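Local coordinates for protein 3-dehydroquinate dehydratase (Thermus thermophilus, PDB 2UYG) that probably catalyses the trans-dehydration of 3-dehydroquinate to 3-dehydroshikimate through an enolate intermediate, the third of seven steps toward chorismate, as a homododecamer of type II dehydroquinase subunits, at residues I70-G75 against L93-V98; I4-N9 against V44-T49; Y80-L85 against H112-P117. All blocks are in the same frame, centred on the assembly; numbering follows the deposited sequence.

Contact 1 (I70-G75 against L93-V98)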
loop_
_atom_site.group_PDB
_atom_site.type_symbol
_atom_site.label_atom_id
_atom_site.label_comp_id
_atom_site.label_asym_id
_atom_site.label_seq_id
_atom_site.Cartn_x
_atom_site.Cartn_y
_atom_site.Cartn_z
ATOM N N ILE A 70 29.285 12.567 18.313
ATOM C CA ILE A 70 28.932 11.171 18.606
ATOM C C ILE A 70 28.913 10.385 17.333
ATOM O O ILE A 70 28.432 10.864 16.326
ATOM C CB ILE A 70 27.516 11.103 19.218
ATOM C CG1 ILE A 70 27.450 11.809 20.598
ATOM C CG2 ILE A 70 27.047 9.679 19.355
ATOM C CD1 ILE A 70 26.084 12.361 20.839
ATOM N N VAL A 71 29.444 9.160 17.387
ATOM C CA VAL A 71 29.374 8.229 16.294
ATOM C C VAL A 71 28.456 7.135 16.821
ATOM O O VAL A 71 28.779 6.576 17.864
ATOM C CB VAL A 71 30.796 7.717 15.958
ATOM C CG1 VAL A 71 30.763 6.618 14.975
ATOM C CG2 VAL A 71 31.686 8.867 15.467
ATOM N N LEU A 72 27.423 6.756 16.040
ATOM C CA LEU A 72 26.312 6.012 16.523
ATOM C C LEU A 72 25.885 4.912 15.606
ATOM O O LEU A 72 25.513 5.164 14.480
ATOM C CB LEU A 72 25.122 6.999 16.688
ATOM C CG LEU A 72 23.802 6.394 17.099
ATOM C CD1 LEU A 72 24.017 5.840 18.467
ATOM C CD2 LEU A 72 22.659 7.503 17.184
ATOM N N ASN A 73 25.899 3.682 16.120
ATOM C CA ASN A 73 25.472 2.494 15.439
ATOM C C ASN A 73 24.360 1.948 16.335
ATOM O O ASN A 73 24.660 1.231 17.353
ATOM C CB ASN A 73 26.587 1.441 15.301
ATOM C CG ASN A 73 26.093 0.179 14.564
ATOM O OD1 ASN A 73 24.906 0.020 14.386
ATOM N ND2 ASN A 73 27.005 -0.647 14.068
ATOM N N PRO A 74 23.116 2.250 16.039
ATOM C CA PRO A 74 22.062 1.756 16.936
ATOM C C PRO A 74 21.782 0.245 16.824
ATOM O O PRO A 74 20.916 -0.248 17.538
ATOM C CB PRO A 74 20.871 2.599 16.544
ATOM C CG PRO A 74 21.475 3.793 15.579
ATOM C CD PRO A 74 22.627 3.171 15.003
ATOM N N GLY A 75 22.440 -0.493 15.903
ATOM C CA GLY A 75 22.082 -1.923 15.793
ATOM C C GLY A 75 20.632 -1.990 15.236
ATOM O O GLY A 75 20.204 -1.029 14.598
ATOM N N LEU A 93 25.143 18.048 19.626
ATOM C CA LEU A 93 26.308 17.487 19.022
ATOM C C LEU A 93 25.985 16.914 17.619
ATOM O O LEU A 93 24.858 16.442 17.341
ATOM C CB LEU A 93 26.889 16.392 19.925
ATOM C CG LEU A 93 27.360 16.700 21.356
ATOM C CD1 LEU A 93 28.162 15.554 21.884
ATOM C CD2 LEU A 93 28.117 18.038 21.548
ATOM N N PRO A 94 26.925 17.020 16.720
ATOM C CA PRO A 94 26.825 16.295 15.451
ATOM C C PRO A 94 26.834 14.791 15.697
ATOM O O PRO A 94 27.717 14.336 16.430
ATOM C CB PRO A 94 28.140 16.650 14.746
ATOM C CG PRO A 94 28.989 17.160 15.799
ATOM C CD PRO A 94 28.103 17.889 16.767
ATOM N N VAL A 95 25.939 14.067 15.043
ATOM C CA VAL A 95 25.872 12.638 15.161
ATOM C C VAL A 95 26.104 11.982 13.751
ATOM O O VAL A 95 25.464 12.369 12.769
ATOM C CB VAL A 95 24.541 12.246 15.689
ATOM C CG1 VAL A 95 24.455 10.749 15.836
ATOM C CG2 VAL A 95 24.247 12.907 17.040
ATOM N N VAL A 96 27.072 11.075 13.663
ATOM C CA VAL A 96 27.320 10.317 12.480
ATOM C C VAL A 96 26.836 8.861 12.731
ATOM O O VAL A 96 27.215 8.270 13.694
ATOM C CB VAL A 96 28.799 10.242 12.106
ATOM C CG1 VAL A 96 28.946 9.523 10.769
ATOM C CG2 VAL A 96 29.425 11.690 11.963
ATOM N N GLU A 97 25.962 8.360 11.864
ATOM C CA GLU A 97 25.352 7.041 11.991
ATOM C C GLU A 97 26.254 6.115 11.204
ATOM O O GLU A 97 26.562 6.384 10.097
ATOM C CB GLU A 97 23.928 7.032 11.411
ATOM C CG GLU A 97 23.278 5.697 11.517
ATOM C CD GLU A 97 21.794 5.662 11.120
ATOM O OE1 GLU A 97 21.365 4.727 10.353
ATOM O OE2 GLU A 97 21.067 6.545 11.548
ATOM N N VAL A 98 26.641 5.025 11.780
ATOM C CA VAL A 98 27.548 4.048 11.184
ATOM C C VAL A 98 26.943 2.666 11.238
ATOM O O VAL A 98 26.244 2.303 12.209
ATOM C CB VAL A 98 28.871 4.249 12.034
ATOM C CG1 VAL A 98 29.674 3.118 12.154
ATOM C CG2 VAL A 98 29.647 5.437 11.427
#
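I70 and L72 hold V96 between them in a parallel pairing: V96 N gives its hydrogen to I70 O, and V96 O takes one from L72 N at 2.8 Å. The pairing starts with I70 N on P94 O and ends with V98 N on L72 O at 2.9 Å. On the face that carries I70, L72 and V95, aliphatic side chains pack together. L93 CD1 lies 4.0 Å from I70 CD1, the two chains crossing at about a right angle, while V95 CG1 touches both CB and CD2 of L72. From the face that carries V71 and V96, V71 CG1, anti to the backbone N (chi1 172°), reaches V98 CG2 at 3.9 Å; beta-branched valines suit this extended, buried backbone.

Polar side chains gather toward the C-terminal ends of the strands. N73, predicted to bind substrate, accepts from G75 N through OD1 at 2.9 Å, an Asx turn that helps fix the amide, and its ND2 is held by Y131 OH. G75 has a positive phi (68°), which favours glycine. E97 is the polar member of the L72 and V95 face; its extended chain carries a carboxylate in which OE1 bonds to S113 OG and to NE2 of H99, the predicted proton donor, and OE2 to T115 OG1, so E97 probably acts as a second-shell residue orienting that histidine. The two strands belong to a beta-alpha-beta unit in the middle of the parallel sheet: helix 82-89 covers L72 and V95, helix 129-140 packs on V71, V96 and V98, and strand 2-6 borders strand 69-73.

Contact 2 (I4-N9 against V44-T49)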
loop_
_atom_site.group_PDB
_atom_site.type_symbol
_atom_site.label_atom_id
_atom_site.label_comp_id
_atom_site.label_asym_id
_atom_site.label_seq_id
_atom_site.Cartn_x
_atom_site.Cartn_y
_atom_site.Cartn_z
ATOM N N ILE A 4 31.551 7.144 20.826
ATOM C CA ILE A 4 31.187 6.106 19.873
ATOM C C ILE A 4 30.230 5.190 20.630
ATOM O O ILE A 4 30.610 4.652 21.604
ATOM C CB ILE A 4 32.416 5.259 19.411
ATOM C CG1 ILE A 4 33.486 6.179 18.814
ATOM C CG2 ILE A 4 32.023 4.201 18.391
ATOM C CD1 ILE A 4 34.670 5.424 18.300
ATOM N N LEU A 5 28.975 5.116 20.215
ATOM C CA LEU A 5 27.918 4.417 20.949
ATOM C C LEU A 5 27.359 3.399 20.068
ATOM O O LEU A 5 27.070 3.727 18.921
ATOM C CB LEU A 5 26.763 5.328 21.299
ATOM C CG LEU A 5 27.172 6.523 22.115
ATOM C CD1 LEU A 5 25.972 7.433 22.427
ATOM C CD2 LEU A 5 27.885 6.094 23.331
ATOM N N ASN A 6 27.093 2.216 20.648
ATOM C CA ASN A 6 26.685 1.022 19.966
ATOM C C ASN A 6 25.484 0.390 20.667
ATOM O O ASN A 6 25.489 0.276 21.873
ATOM C CB ASN A 6 27.810 0.019 19.954
ATOM C CG ASN A 6 29.026 0.540 19.315
ATOM O OD1 ASN A 6 29.971 0.963 20.015
ATOM N ND2 ASN A 6 29.068 0.487 17.966
ATOM N N GLY A 7 24.501 -0.075 19.847
ATOM C CA GLY A 7 23.231 -0.588 20.233
ATOM C C GLY A 7 23.320 -2.114 20.406
ATOM O O GLY A 7 24.405 -2.785 20.381
ATOM N N PRO A 8 22.130 -2.671 20.579
ATOM C CA PRO A 8 21.966 -4.079 20.874
ATOM C C PRO A 8 22.678 -5.028 19.973
ATOM O O PRO A 8 23.011 -4.760 18.778
ATOM C CB PRO A 8 20.499 -4.255 20.851
ATOM C CG PRO A 8 19.930 -2.948 20.392
ATOM C CD PRO A 8 20.889 -1.952 20.554
ATOM N N ASN A 9 22.999 -6.163 20.595
ATOM C CA ASN A 9 23.692 -7.267 19.948
ATOM C C ASN A 9 25.139 -7.025 19.430
ATOM O O ASN A 9 25.847 -7.955 18.991
ATOM C CB ASN A 9 22.821 -7.839 18.834
ATOM C CG ASN A 9 21.471 -8.199 19.332
ATOM O OD1 ASN A 9 21.306 -9.110 20.221
ATOM N ND2 ASN A 9 20.457 -7.486 18.809
ATOM N N VAL A 44 39.027 9.176 21.834
ATOM C CA VAL A 44 37.771 8.405 21.759
ATOM C C VAL A 44 37.346 7.688 23.032
ATOM O O VAL A 44 38.142 7.144 23.750
ATOM C CB VAL A 44 37.713 7.357 20.514
ATOM C CG1 VAL A 44 38.274 7.908 19.258
ATOM C CG2 VAL A 44 38.399 6.174 20.770
ATOM N N VAL A 45 36.025 7.580 23.201
ATOM C CA VAL A 45 35.428 6.684 24.190
ATOM C C VAL A 45 34.317 5.930 23.528
ATOM O O VAL A 45 33.461 6.499 22.781
ATOM C CB VAL A 45 34.902 7.493 25.399
ATOM C CG1 VAL A 45 34.316 8.672 24.902
ATOM C CG2 VAL A 45 33.890 6.775 26.233
ATOM N N PHE A 46 34.282 4.674 23.865
ATOM C CA PHE A 46 33.531 3.682 23.135
ATOM C C PHE A 46 32.635 2.963 24.114
ATOM O O PHE A 46 33.122 2.453 25.076
ATOM C CB PHE A 46 34.545 2.661 22.549
ATOM C CG PHE A 46 33.948 1.674 21.546
ATOM C CD1 PHE A 46 34.109 1.863 20.218
ATOM C CD2 PHE A 46 33.315 0.518 21.982
ATOM C CE1 PHE A 46 33.617 0.981 19.313
ATOM C CE2 PHE A 46 32.789 -0.387 21.078
ATOM C CZ PHE A 46 32.945 -0.157 19.738
ATOM N N ARG A 47 31.342 2.869 23.828
ATOM C CA ARG A 47 30.381 2.238 24.714
ATOM C C ARG A 47 29.302 1.439 23.853
ATOM O O ARG A 47 29.016 1.750 22.623
ATOM C CB ARG A 47 29.717 3.269 25.581
ATOM C CG ARG A 47 30.609 4.099 26.501
ATOM C CD ARG A 47 29.967 5.306 27.247
ATOM N NE ARG A 47 30.861 5.865 28.315
ATOM C CZ ARG A 47 32.167 5.404 28.715
ATOM N NH1 ARG A 47 32.891 4.440 28.108
ATOM N NH2 ARG A 47 32.804 5.944 29.727
ATOM N N GLN A 48 28.780 0.385 24.461
ATOM C CA GLN A 48 27.766 -0.457 23.905
ATOM C C GLN A 48 26.751 -0.852 24.992
ATOM O O GLN A 48 27.158 -1.048 26.146
ATOM C CB GLN A 48 28.403 -1.739 23.383
ATOM C CG GLN A 48 27.381 -2.615 22.533
ATOM C CD GLN A 48 26.615 -3.702 23.299
ATOM O OE1 GLN A 48 27.014 -4.129 24.348
ATOM N NE2 GLN A 48 25.445 -4.074 22.793
ATOM N N THR A 49 25.456 -0.983 24.602
ATOM C CA THR A 49 24.375 -1.547 25.432
ATOM C C THR A 49 23.263 -2.257 24.582
ATOM O O THR A 49 23.011 -1.978 23.422
ATOM C CB THR A 49 23.754 -0.385 26.216
ATOM O OG1 THR A 49 22.579 -0.807 26.811
ATOM C CG2 THR A 49 23.176 0.719 25.220
#
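I4 CG2 approaches the F46 ring obliquely, 3.6 Å from F46 CD1. Setting CG anti to the backbone N (chi1 -170°) brings the F46 ring back toward strand 2-6, where the side chain of N6 lies over one ring face with its amide plane tilted 37° from the ring; a flat aromatic offers surface to both. With an alanine here in place of F46, I4 CG2 and the N6 amide are likely to lose the surface they lie against, opening a gap beneath helix 26-39, whose L26 and E30 touch the ring. Q48, on the same face, bends at chi2 (-93°) and sends NE2 to G7 O at 2.9 Å, an almost straight bond in its own amide plane but well above that of the carbonyl; glutamine is long enough to reach. On the reverse face L5 CD2 meets R47 at its CB, 4.0 Å away. Backbone bonds join I4 N to V45 O, R47 N to I4 O and T49 N to N6 O, and weakly N6 N to R47 O. Apolar contact thus dominates near I4, while toward G7 amides take over, Q48 tying down a carbonyl just past the strand end.

Contact 3 (Y80-L85 against H112-P117)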
loop_
_atom_site.group_PDB
_atom_site.type_symbol
_atom_site.label_atom_id
_atom_site.label_comp_id
_atom_site.label_asym_id
_atom_site.label_seq_id
_atom_site.Cartn_x
_atom_site.Cartn_y
_atom_site.Cartn_z
ATOM N N TYR A 80 13.479 1.141 14.162
ATOM C CA TYR A 80 12.175 1.414 14.828
ATOM C C TYR A 80 12.160 2.391 16.036
ATOM O O TYR A 80 11.064 2.868 16.436
ATOM C CB TYR A 80 11.451 0.131 15.133
ATOM C CG TYR A 80 12.163 -0.729 16.118
ATOM C CD1 TYR A 80 11.750 -0.783 17.433
ATOM C CD2 TYR A 80 13.332 -1.472 15.746
ATOM C CE1 TYR A 80 12.420 -1.644 18.385
ATOM C CE2 TYR A 80 14.002 -2.294 16.661
ATOM C CZ TYR A 80 13.542 -2.400 17.974
ATOM O OH TYR A 80 14.180 -3.224 18.861
ATOM N N SER A 81 13.337 2.764 16.552
ATOM C CA SER A 81 13.433 3.652 17.697
ATOM C C SER A 81 13.298 5.125 17.402
ATOM O O SER A 81 14.292 5.822 17.387
ATOM C CB SER A 81 14.789 3.471 18.381
ATOM O OG SER A 81 14.787 4.048 19.687
ATOM N N TYR A 82 12.059 5.605 17.288
ATOM C CA TYR A 82 11.808 6.984 17.224
ATOM C C TYR A 82 12.175 7.641 18.533
ATOM O O TYR A 82 12.425 8.841 18.557
ATOM C CB TYR A 82 10.317 7.246 16.815
ATOM C CG TYR A 82 9.901 6.776 15.393
ATOM C CD1 TYR A 82 9.005 5.721 15.220
ATOM C CD2 TYR A 82 10.348 7.443 14.240
ATOM C CE1 TYR A 82 8.538 5.351 13.947
ATOM C CE2 TYR A 82 9.965 7.020 12.943
ATOM C CZ TYR A 82 9.050 5.992 12.830
ATOM O OH TYR A 82 8.638 5.534 11.608
ATOM N N ALA A 83 12.405 6.905 19.593
ATOM C CA ALA A 83 12.844 7.555 20.811
ATOM C C ALA A 83 14.279 7.936 20.723
ATOM O O ALA A 83 14.690 9.058 21.167
ATOM C CB ALA A 83 12.458 6.771 22.071
ATOM N N LEU A 84 15.053 7.126 20.017
ATOM C CA LEU A 84 16.443 7.426 19.781
ATOM C C LEU A 84 16.651 8.597 18.813
ATOM O O LEU A 84 17.527 9.461 19.004
ATOM C CB LEU A 84 17.110 6.216 19.242
ATOM C CG LEU A 84 18.503 5.799 19.657
ATOM C CD1 LEU A 84 19.154 5.132 18.472
ATOM C CD2 LEU A 84 19.384 6.818 20.374
ATOM N N LEU A 85 15.831 8.634 17.775
ATOM C CA LEU A 85 15.800 9.839 16.922
ATOM C C LEU A 85 15.568 11.076 17.753
ATOM O O LEU A 85 16.170 12.050 17.534
ATOM C CB LEU A 85 14.594 9.776 15.977
ATOM C CG LEU A 85 14.475 10.531 14.678
ATOM C CD1 LEU A 85 12.978 10.911 14.350
ATOM C CD2 LEU A 85 15.499 11.608 14.350
ATOM N N HIS A 112 15.244 0.744 6.100
ATOM C CA HIS A 112 14.721 2.041 6.512
ATOM C C HIS A 112 15.418 2.493 7.830
ATOM O O HIS A 112 15.563 1.710 8.735
ATOM C CB HIS A 112 13.151 1.946 6.349
ATOM C CG HIS A 112 12.325 1.966 7.602
ATOM N ND1 HIS A 112 12.617 1.224 8.744
ATOM C CD2 HIS A 112 11.118 2.571 7.844
ATOM C CE1 HIS A 112 11.661 1.418 9.646
ATOM N NE2 HIS A 112 10.736 2.219 9.125
ATOM N N SER A 113 16.000 3.694 7.911
ATOM C CA SER A 113 16.637 4.091 9.152
ATOM C C SER A 113 15.871 5.255 9.703
ATOM O O SER A 113 15.867 6.347 9.086
ATOM C CB SER A 113 18.064 4.520 9.031
ATOM O OG SER A 113 18.375 5.256 10.262
ATOM N N VAL A 114 15.266 5.069 10.884
ATOM C CA VAL A 114 14.591 6.163 11.510
ATOM C C VAL A 114 15.418 7.158 12.181
ATOM O O VAL A 114 14.884 8.219 12.495
ATOM C CB VAL A 114 13.491 5.755 12.492
ATOM C CG1 VAL A 114 12.628 4.613 11.924
ATOM C CG2 VAL A 114 13.964 5.561 13.960
ATOM N N THR A 115 16.663 6.851 12.479
ATOM C CA THR A 115 17.580 7.840 13.072
ATOM C C THR A 115 18.300 8.670 12.076
ATOM O O THR A 115 18.707 9.782 12.401
ATOM C CB THR A 115 18.663 7.219 13.927
ATOM O OG1 THR A 115 19.243 6.129 13.214
ATOM C CG2 THR A 115 18.077 6.650 15.236
ATOM N N ALA A 116 18.430 8.175 10.829
ATOM C CA ALA A 116 19.357 8.826 9.885
ATOM C C ALA A 116 18.958 10.264 9.530
ATOM O O ALA A 116 19.871 11.091 9.321
ATOM C CB ALA A 116 19.647 7.925 8.575
ATOM N N PRO A 117 17.653 10.596 9.457
ATOM C CA PRO A 117 17.245 11.979 9.175
ATOM C C PRO A 117 17.839 13.022 10.080
ATOM O O PRO A 117 17.946 14.149 9.588
ATOM C CB PRO A 117 15.698 11.952 9.270
ATOM C CG PRO A 117 15.354 10.516 8.902
ATOM C CD PRO A 117 16.494 9.689 9.447
#
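V114 points its side chain at the start of helix 82-89, and every atom of it meets something there. CB lies 3.8 Å from Y82 CE2. From it CG1, anti to the carbonyl carbon (chi1 -43°), runs on to the Y82 ring in an off-centre CH-pi contact, 4.2 Å from the centroid and 30° off the ring normal, with CE2 the nearest ring atom at 3.7 Å. CG2, the other branch, turns to the backbone and comes within 3.5 Å of S81 O. A compact, forked valine suits this notch between ring and main chain. S81 is the N-cap of the helix: its OG accepts from L84 N at 3.1 Å and is also bonded to E52, a role for which a short hydroxyl side chain is well fitted. The carbonyl O of V114 lies against L85 CG, and T115 puts its methyl CG2 3.7 Å from L84 CD1. S113 OG accepts from A116 N in an ST motif that holds the turn before the 3-10 segment. Outside the chain, Y82 stacks on F109 of a neighbouring subunit, and Y80 OH bonds to E52 of a different one.

From the N terminus, contact 2 comes first: strand 2-6 runs out, the chain passes through helix 26-39, and strand 44-48 lies down parallel beside it, closing a beta-alpha-beta loop at the sheet's edge within this chain. Contact 1 follows in series, closing a second such unit through helix 82-89. Contact 3 crosses contact 1, because 80-85 falls between its two segments in the sequence whereas 112-117 comes after both; it fastens the loop beyond strand 95-99 to the start of that helix. The two also touch: E97 reaches the S113-T115 turn, and P74 packs on L84. Contacts 1 and 2 meet in the sheet through V71 O with L5 N. Contacts 2 and 3 do not touch.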